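Zinc transport protein ZntB (Vibrio parahaemolyticus RIMD 2210633, PDB 3CK6) probably acts as a zinc–proton symporter of the CorA family, mediating zinc uptake across the inner membrane, with a cytoplasmic domain that forms a funnel-shaped homopentamer. Local coordinates at residues H59-S65 with S97-L101; F6-H10 with T22-E26; E64-S68 with L79-G83. The protein carries 1 engineered substitution. All coordinates share one frame; numbering follows the deposited sequence.

Contact 1 (H59-S65 with S97-L101); sequences HLLADES and SIRIL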
loop_
_atom_site.group_PDB
_atom_site.type_symbol
_atom_site.label_atom_id
_atom_site.label_comp_id
_atom_site.label_asym_id
_atom_site.label_seq_id
_atom_site.Cartn_x
_atom_site.Cartn_y
_atom_site.Cartn_z
ATOM N N HIS E 59 28.375 -11.926 -4.488
ATOM C CA HIS E 59 27.292 -11.307 -3.724
ATOM C C HIS E 59 27.560 -11.379 -2.231
ATOM O O HIS E 59 27.361 -10.385 -1.508
ATOM C CB HIS E 59 25.906 -11.866 -4.066
ATOM C CG HIS E 59 24.785 -10.900 -3.787
ATOM N ND1 HIS E 59 23.789 -11.154 -2.865
ATOM C CD2 HIS E 59 24.508 -9.683 -4.309
ATOM C CE1 HIS E 59 22.944 -10.136 -2.837
ATOM N NE2 HIS E 59 23.354 -9.235 -3.710
ATOM N N LEU E 60 28.050 -12.540 -1.782
ATOM C CA LEU E 60 28.363 -12.773 -0.362
ATOM C C LEU E 60 29.416 -11.813 0.192
ATOM O O LEU E 60 29.320 -11.374 1.334
ATOM C CB LEU E 60 28.834 -14.213 -0.137
ATOM C CG LEU E 60 28.894 -14.704 1.319
ATOM C CD1 LEU E 60 27.502 -15.016 1.865
ATOM C CD2 LEU E 60 29.817 -15.910 1.463
ATOM N N LEU E 61 30.430 -11.528 -0.617
ATOM C CA LEU E 61 31.572 -10.751 -0.186
ATOM C C LEU E 61 31.506 -9.286 -0.655
ATOM O O LEU E 61 32.486 -8.557 -0.522
ATOM C CB LEU E 61 32.878 -11.405 -0.684
ATOM C CG LEU E 61 33.161 -12.874 -0.313
ATOM C CD1 LEU E 61 34.502 -13.290 -0.873
ATOM C CD2 LEU E 61 33.102 -13.110 1.196
ATOM N N ALA E 62 30.375 -8.867 -1.223
ATOM C CA ALA E 62 30.263 -7.537 -1.839
ATOM C C ALA E 62 30.471 -6.437 -0.798
ATOM O O ALA E 62 30.226 -6.652 0.387
ATOM C CB ALA E 62 28.892 -7.383 -2.507
ATOM N N ASP E 63 30.915 -5.261 -1.231
ATOM C CA ASP E 63 31.000 -4.115 -0.325
ATOM C C ASP E 63 29.631 -3.779 0.280
ATOM O O ASP E 63 29.493 -3.688 1.512
ATOM C CB ASP E 63 31.586 -2.893 -1.042
ATOM C CG ASP E 63 31.878 -1.736 -0.088
ATOM O OD1 ASP E 63 31.966 -1.980 1.145
ATOM O OD2 ASP E 63 32.024 -0.574 -0.564
ATOM N N GLU E 64 28.623 -3.611 -0.576
ATOM C CA GLU E 64 27.295 -3.179 -0.136
ATOM C C GLU E 64 26.371 -4.382 -0.022
ATOM O O GLU E 64 26.586 -5.400 -0.693
ATOM C CB GLU E 64 26.692 -2.179 -1.126
ATOM C CG GLU E 64 27.619 -1.004 -1.577
ATOM C CD GLU E 64 27.459 0.275 -0.754
ATOM O OE1 GLU E 64 27.816 1.370 -1.276
ATOM O OE2 GLU E 64 26.982 0.207 0.405
ATOM N N SER E 65 25.347 -4.265 0.825
ATOM C CA SER E 65 24.371 -5.340 1.004
ATOM C C SER E 65 23.100 -4.796 1.653
ATOM O O SER E 65 23.107 -3.700 2.249
ATOM C CB SER E 65 24.958 -6.458 1.878
ATOM O OG SER E 65 25.288 -5.925 3.162
ATOM N N SER E 97 26.684 -6.166 8.958
ATOM C CA SER E 97 26.092 -7.181 8.090
ATOM C C SER E 97 26.698 -8.566 8.369
ATOM O O SER E 97 27.927 -8.733 8.356
ATOM C CB SER E 97 26.287 -6.803 6.628
ATOM O OG SER E 97 25.675 -7.790 5.822
ATOM N N ILE E 98 25.818 -9.534 8.627
ATOM C CA ILE E 98 26.192 -10.933 8.812
ATOM C C ILE E 98 25.642 -11.685 7.584
ATOM O O ILE E 98 24.437 -11.652 7.306
ATOM C CB ILE E 98 25.586 -11.527 10.105
ATOM C CG1 ILE E 98 26.094 -10.831 11.378
ATOM C CG2 ILE E 98 25.794 -13.094 10.151
ATOM C CD1 ILE E 98 27.604 -10.800 11.527
ATOM N N ARG E 99 26.532 -12.303 6.821
ATOM C CA ARG E 99 26.110 -12.925 5.586
ATOM C C ARG E 99 26.337 -14.426 5.670
ATOM O O ARG E 99 27.441 -14.912 5.906
ATOM C CB ARG E 99 26.782 -12.293 4.402
ATOM C CG ARG E 99 26.720 -10.752 4.508
ATOM C CD ARG E 99 27.190 -10.165 3.296
ATOM N NE ARG E 99 27.379 -8.732 3.459
ATOM C CZ ARG E 99 28.157 -8.010 2.670
ATOM N NH1 ARG E 99 28.855 -8.605 1.705
ATOM N NH2 ARG E 99 28.283 -6.702 2.889
ATOM N N ILE E 100 25.249 -15.139 5.486
ATOM C CA ILE E 100 25.215 -16.540 5.798
ATOM C C ILE E 100 24.852 -17.337 4.551
ATOM O O ILE E 100 23.865 -17.031 3.869
ATOM C CB ILE E 100 24.142 -16.830 6.899
ATOM C CG1 ILE E 100 24.458 -16.082 8.196
ATOM C CG2 ILE E 100 23.937 -18.369 7.089
ATOM C CD1 ILE E 100 23.389 -16.286 9.233
ATOM N N LEU E 101 25.638 -18.378 4.294
ATOM C CA LEU E 101 25.381 -19.324 3.222
ATOM C C LEU E 101 24.999 -20.646 3.844
ATOM O O LEU E 101 25.696 -21.130 4.730
ATOM C CB LEU E 101 26.677 -19.504 2.405
ATOM C CG LEU E 101 26.706 -19.923 0.937
ATOM C CD1 LEU E 101 25.978 -18.923 0.051
ATOM C CD2 LEU E 101 28.165 -20.065 0.464
#
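Arg99 reaches from strand 96-103 into the turn that follows helix 54-60, and its guanidinium group carries most of the contact. The hydrogen bonds come first. NH1 of Arg99 donates to two backbone carbonyls. Arg99 NH1 to Leu60 O is 2.8 Å, but the donor stands above the carbonyl plane of Leu60, 53° out of it. Arg99 NH1 to Ala62 O is 2.7 Å, and this bond arrives in the carbonyl plane, on a lone pair. Arg99 NH2 adds a weak bond to the same Ala62 O at 3.2 Å. On the strand itself, Arg99 NE donates to Ser97 OG at 3.1 Å, with an N-H...O angle of 165°. That oxygen and both carbonyl oxygens lie close to the guanidinium plane, so these bonds fix its rotation.

Apolar and face contacts complete the site. Leu60 and Arg99 run alongside each other, pointing opposite ways. Leu60 CG is anti to the backbone N (chi1 -167°), which helps bring Leu60 CD1 to 3.8 Å from Arg99 CB. Ser65 CB sits over one face of the guanidinium, nearer its margin than its middle.

Beside the contact, the His59 ring stacks on Phe214 of the second subunit. Leu60 also packs on Leu47 of helix 43-49.

Leu61 is the first residue to leave helical phi/psi. Arg99 therefore binds the carbonyl of Leu60, near the end of the helix, and that of Ala62 in the turn beyond. The helix C-terminus is the negative end of the helix dipole and would probably favour a positive charge here. One buried arginine thus ties the end of helix 54-60 to the sheet of the cytoplasmic domain.

Contact 2 (F6-H10 with T22-E26); sequences FMIEH and TTTAE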
loop_
_atom_site.group_PDB
_atom_site.type_symbol
_atom_site.label_atom_id
_atom_site.label_comp_id
_atom_site.label_asym_id
_atom_site.label_seq_id
_atom_site.Cartn_x
_atom_site.Cartn_y
_atom_site.Cartn_z
ATOM N N PHE E 6 41.442 -16.638 8.010
ATOM C CA PHE E 6 40.054 -16.246 7.709
ATOM C C PHE E 6 39.021 -16.948 8.594
ATOM O O PHE E 6 37.969 -16.386 8.887
ATOM C CB PHE E 6 39.695 -16.405 6.214
ATOM C CG PHE E 6 39.429 -17.825 5.789
ATOM C CD1 PHE E 6 40.450 -18.611 5.262
ATOM C CD2 PHE E 6 38.147 -18.370 5.908
ATOM C CE1 PHE E 6 40.214 -19.935 4.868
ATOM C CE2 PHE E 6 37.894 -19.687 5.527
ATOM C CZ PHE E 6 38.938 -20.473 5.003
HETATM N N MSE E 7 39.315 -18.172 9.019
HETATM C CA MSE E 7 38.314 -18.943 9.761
HETATM C C MSE E 7 38.411 -18.664 11.248
HETATM O O MSE E 7 39.429 -18.949 11.878
HETATM C CB MSE E 7 38.378 -20.448 9.463
HETATM C CG MSE E 7 36.994 -21.143 9.700
HETATM SE SE MSE E 7 37.105 -23.006 9.467
HETATM C CE MSE E 7 37.470 -23.072 7.554
ATOM N N ILE E 8 37.345 -18.092 11.796
ATOM C CA ILE E 8 37.274 -17.761 13.224
ATOM C C ILE E 8 37.021 -19.015 14.073
ATOM O O ILE E 8 37.760 -19.303 15.024
ATOM C CB ILE E 8 36.160 -16.717 13.488
ATOM C CG1 ILE E 8 36.346 -15.515 12.550
ATOM C CG2 ILE E 8 36.125 -16.309 14.955
ATOM C CD1 ILE E 8 35.146 -14.605 12.456
ATOM N N GLU E 9 35.968 -19.739 13.735
ATOM C CA GLU E 9 35.603 -20.937 14.477
ATOM C C GLU E 9 34.943 -21.957 13.574
ATOM O O GLU E 9 34.345 -21.606 12.537
ATOM C CB GLU E 9 34.676 -20.572 15.638
ATOM C CG GLU E 9 34.967 -21.332 16.898
ATOM C CD GLU E 9 34.589 -20.562 18.142
ATOM O OE1 GLU E 9 33.467 -20.750 18.645
ATOM O OE2 GLU E 9 35.415 -19.766 18.620
ATOM N N HIS E 10 35.034 -23.221 13.985
ATOM C CA HIS E 10 34.469 -24.331 13.245
ATOM C C HIS E 10 33.877 -25.298 14.263
ATOM O O HIS E 10 34.569 -25.735 15.189
ATOM C CB HIS E 10 35.572 -24.968 12.384
ATOM C CG HIS E 10 35.193 -26.247 11.684
ATOM N ND1 HIS E 10 36.147 -27.109 11.187
ATOM C CD2 HIS E 10 33.992 -26.814 11.403
ATOM C CE1 HIS E 10 35.553 -28.142 10.610
ATOM N NE2 HIS E 10 34.245 -27.992 10.735
ATOM N N THR E 22 38.954 -28.134 13.706
ATOM C CA THR E 22 40.074 -27.369 13.179
ATOM C C THR E 22 39.645 -26.213 12.294
ATOM O O THR E 22 38.681 -26.279 11.527
ATOM C CB THR E 22 41.120 -28.249 12.430
ATOM O OG1 THR E 22 42.217 -27.423 12.012
ATOM C CG2 THR E 22 40.500 -28.924 11.205
ATOM N N THR E 23 40.424 -25.158 12.402
ATOM C CA THR E 23 40.170 -23.917 11.748
ATOM C C THR E 23 40.975 -23.886 10.421
ATOM O O THR E 23 40.975 -22.892 9.686
ATOM C CB THR E 23 40.538 -22.819 12.772
ATOM O OG1 THR E 23 39.426 -21.943 12.990
ATOM C CG2 THR E 23 41.792 -22.108 12.420
ATOM N N THR E 24 41.637 -24.999 10.110
ATOM C CA THR E 24 42.317 -25.160 8.817
ATOM C C THR E 24 41.322 -25.100 7.659
ATOM O O THR E 24 40.245 -25.712 7.725
ATOM C CB THR E 24 43.080 -26.482 8.739
ATOM O OG1 THR E 24 44.063 -26.521 9.774
ATOM C CG2 THR E 24 43.787 -26.642 7.383
ATOM N N ALA E 25 41.703 -24.361 6.612
ATOM C CA ALA E 25 40.930 -24.226 5.376
ATOM C C ALA E 25 40.871 -25.578 4.667
ATOM O O ALA E 25 41.787 -25.945 3.906
ATOM C CB ALA E 25 41.546 -23.179 4.470
ATOM N N GLU E 26 39.805 -26.324 4.943
ATOM C CA GLU E 26 39.667 -27.672 4.386
ATOM C C GLU E 26 38.429 -27.755 3.477
ATOM O O GLU E 26 37.943 -26.730 2.974
ATOM C CB GLU E 26 39.642 -28.700 5.526
ATOM C CG GLU E 26 40.849 -28.583 6.489
ATOM C CD GLU E 26 41.042 -29.788 7.424
ATOM O OE1 GLU E 26 40.065 -30.199 8.107
ATOM O OE2 GLU E 26 42.190 -30.308 7.486
HETATM O O HOH W 1 41.608 -20.118 8.395
#
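The selenomethionine side chain of Met7 overlaps the backbone of Thr23, and the Met7 and Thr23 side chains lie alongside, directed opposite ways. Met7 CG is anti to the backbone N (chi1 -154°), which carries the chain alongside the loop. Met7 SE then lies 3.9 Å from Thr23 CA. A bend at chi3 turns the terminal methyl along the loop, with Met7 CE 3.8 Å from Thr24 O.

Phe6 meets the loop with a ring edge. Phe6 CE1 touches Ala25 CB at 3.5 Å, with the methyl near the ring plane. Trp46 of helix 43-49 packs against Phe6, Met7 and Ala25, so the helix helps cover this apolar patch.

Two direct hydrogen bonds join the segments. His10 ND1 donates to Thr22 O at 2.7 Å, with an N-H...O angle of 163°. The oxygen lies in the ring plane, while the donor is tilted 22° from the carbonyl plane. The His10 ring also stacks on Tyr34 of strand 32-37. Thr23 OG1 donates to Met7 O at 3.2 Å, from well above the carbonyl plane. A water gives a third link: it accepts from Met7 N and donates to Thr23 O, each at 3.1 Å.

The strand side belongs to the sheet. A classic beta bulge sets Ile8 and Glu9 together opposite His35 of strand 32-37.

The bond to Thr22 means that ND1 of His10 carries a hydrogen. Apolar packing, two side-chain to backbone hydrogen bonds and a bridging water join the irregular 22-26 loop to strand 7-12, though the exposed threonines also touch a crystal neighbour, which may influence the loop's position.

Contact 3 (E64-S68 with L79-G83); sequences ESRPS and LILRG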
loop_
_atom_site.group_PDB
_atom_site.type_symbol
_atom_site.label_atom_id
_atom_site.label_comp_id
_atom_site.label_asym_id
_atom_site.label_seq_id
_atom_site.Cartn_x
_atom_site.Cartn_y
_atom_site.Cartn_z
ATOM N N GLU E 64 28.623 -3.611 -0.576
ATOM C CA GLU E 64 27.295 -3.179 -0.136
ATOM C C GLU E 64 26.371 -4.382 -0.022
ATOM O O GLU E 64 26.586 -5.400 -0.693
ATOM C CB GLU E 64 26.692 -2.179 -1.126
ATOM C CG GLU E 64 27.619 -1.004 -1.577
ATOM C CD GLU E 64 27.459 0.275 -0.754
ATOM O OE1 GLU E 64 27.816 1.370 -1.276
ATOM O OE2 GLU E 64 26.982 0.207 0.405
ATOM N N SER E 65 25.347 -4.265 0.825
ATOM C CA SER E 65 24.371 -5.340 1.004
ATOM C C SER E 65 23.100 -4.796 1.653
ATOM O O SER E 65 23.107 -3.700 2.249
ATOM C CB SER E 65 24.958 -6.458 1.878
ATOM O OG SER E 65 25.288 -5.925 3.162
ATOM N N ARG E 66 22.012 -5.551 1.513
ATOM C CA ARG E 66 20.797 -5.344 2.290
ATOM C C ARG E 66 20.330 -6.695 2.883
ATOM O O ARG E 66 20.567 -7.759 2.294
ATOM C CB ARG E 66 19.704 -4.715 1.437
ATOM C CG ARG E 66 19.152 -5.704 0.389
ATOM C CD ARG E 66 18.075 -5.055 -0.458
ATOM N NE ARG E 66 16.755 -4.968 0.179
ATOM C CZ ARG E 66 15.823 -5.923 0.152
ATOM N NH1 ARG E 66 16.049 -7.095 -0.446
ATOM N NH2 ARG E 66 14.644 -5.706 0.727
ATOM N N PRO E 67 19.674 -6.666 4.063
ATOM C CA PRO E 67 19.103 -7.946 4.508
ATOM C C PRO E 67 18.176 -8.557 3.456
ATOM O O PRO E 67 17.348 -7.867 2.844
ATOM C CB PRO E 67 18.314 -7.576 5.768
ATOM C CG PRO E 67 19.033 -6.327 6.289
ATOM C CD PRO E 67 19.443 -5.578 5.036
ATOM N N SER E 68 18.326 -9.862 3.255
ATOM C CA SER E 68 17.617 -10.537 2.196
ATOM C C SER E 68 17.800 -12.038 2.296
ATOM O O SER E 68 18.740 -12.543 2.934
ATOM C CB SER E 68 18.107 -10.060 0.817
ATOM O OG SER E 68 19.526 -9.976 0.784
ATOM N N LEU E 79 21.379 -16.094 3.297
ATOM C CA LEU E 79 20.631 -15.204 4.172
ATOM C C LEU E 79 21.538 -14.094 4.699
ATOM O O LEU E 79 22.582 -14.340 5.314
ATOM C CB LEU E 79 20.042 -15.968 5.364
ATOM C CG LEU E 79 19.173 -15.176 6.333
ATOM C CD1 LEU E 79 17.876 -14.678 5.664
ATOM C CD2 LEU E 79 18.864 -16.048 7.543
ATOM N N ILE E 80 21.112 -12.867 4.458
ATOM C CA ILE E 80 21.847 -11.706 4.914
ATOM C C ILE E 80 21.046 -10.977 5.959
ATOM O O ILE E 80 19.863 -10.725 5.746
ATOM C CB ILE E 80 22.205 -10.777 3.706
ATOM C CG1 ILE E 80 23.102 -11.556 2.732
ATOM C CG2 ILE E 80 22.846 -9.452 4.203
ATOM C CD1 ILE E 80 23.320 -10.903 1.351
ATOM N N LEU E 81 21.711 -10.606 7.066
ATOM C CA LEU E 81 21.090 -9.951 8.203
ATOM C C LEU E 81 21.963 -8.831 8.745
ATOM O O LEU E 81 23.150 -8.757 8.449
ATOM C CB LEU E 81 20.832 -10.954 9.342
ATOM C CG LEU E 81 19.961 -12.167 8.982
ATOM C CD1 LEU E 81 20.023 -13.151 10.128
ATOM C CD2 LEU E 81 18.490 -11.777 8.660
ATOM N N ARG E 82 21.349 -7.955 9.520
ATOM C CA ARG E 82 22.061 -6.881 10.180
ATOM C C ARG E 82 21.853 -6.958 11.696
ATOM O O ARG E 82 20.806 -7.433 12.179
ATOM C CB ARG E 82 21.612 -5.527 9.620
ATOM C CG ARG E 82 22.056 -5.261 8.191
ATOM C CD ARG E 82 23.179 -4.197 8.125
ATOM N NE ARG E 82 23.593 -3.947 6.732
ATOM C CZ ARG E 82 24.438 -2.996 6.334
ATOM N NH1 ARG E 82 25.010 -2.183 7.208
ATOM N NH2 ARG E 82 24.705 -2.854 5.041
ATOM N N GLY E 83 22.863 -6.490 12.438
ATOM C CA GLY E 83 22.817 -6.409 13.893
ATOM C C GLY E 83 23.412 -5.112 14.398
ATOM O O GLY E 83 24.109 -4.410 13.656
HETATM O O HOH W 2 26.200 -1.993 2.768
#
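Arg82 sets off with CG anti to the carbonyl carbon (chi1 -70°) and then bends at chi2 (-108°), which lays its chain across Pro67 at about a right angle. Pro67 CG meets Arg82 CG at 3.7 Å. Farther out, Arg82 NH2 makes a weak hydrogen bond of 3.3 Å to Ser65 O, which sits at the guanidinium edge. A water in the guanidinium plane accepts from Ser65 N at 3.1 Å and more weakly from Arg82 NH2. Arg82 NH1 is bound by Met95 O, and Phe186 makes a cation-pi contact with the group.

Only at Ser68 does the loop become strand, pairing antiparallel with Ile80. Strand 68-71 is the outermost strand of the mixed sheet on this side within the chain, and it begins here against strand 77-83. Ser68 and Ile80 form a hydrogen-bonded pair. Ile80 N donates to Ser68 O at 2.8 Å in a nearly straight bond (177°), and Ser68 N donates back to Ile80 O at 3.1 Å.

Ile80 CG2 packs 3.4 Å from Arg66 O. That same carbonyl oxygen, Arg66 O, accepts from Ser68 OG at 2.9 Å. The Arg66 side chain points away from strand 77-83 and forms a salt bridge with Glu224 of the second subunit.

All three contacts reach the same mixed sheet of the cytoplasmic domain. Contacts 1 and 3 are close, with centres 7 Å apart, and share Glu64 and Ser65. They are also joined through neighbouring strands: Ile100 O and Leu79 N lie 2.7 Å apart, and Ile98 N and Leu81 O 2.8 Å, both probable hydrogen bonds. Contact 2 stands off toward the other border of the sheet. Its centre is about 19 Å from that of contact 1 and about 23 Å from that of contact 3. It closes earlier in the chain than either opens. Contacts 1 and 3 both touch the second subunit of the pentamer, whereas contact 2 touches no other chain of the assembly.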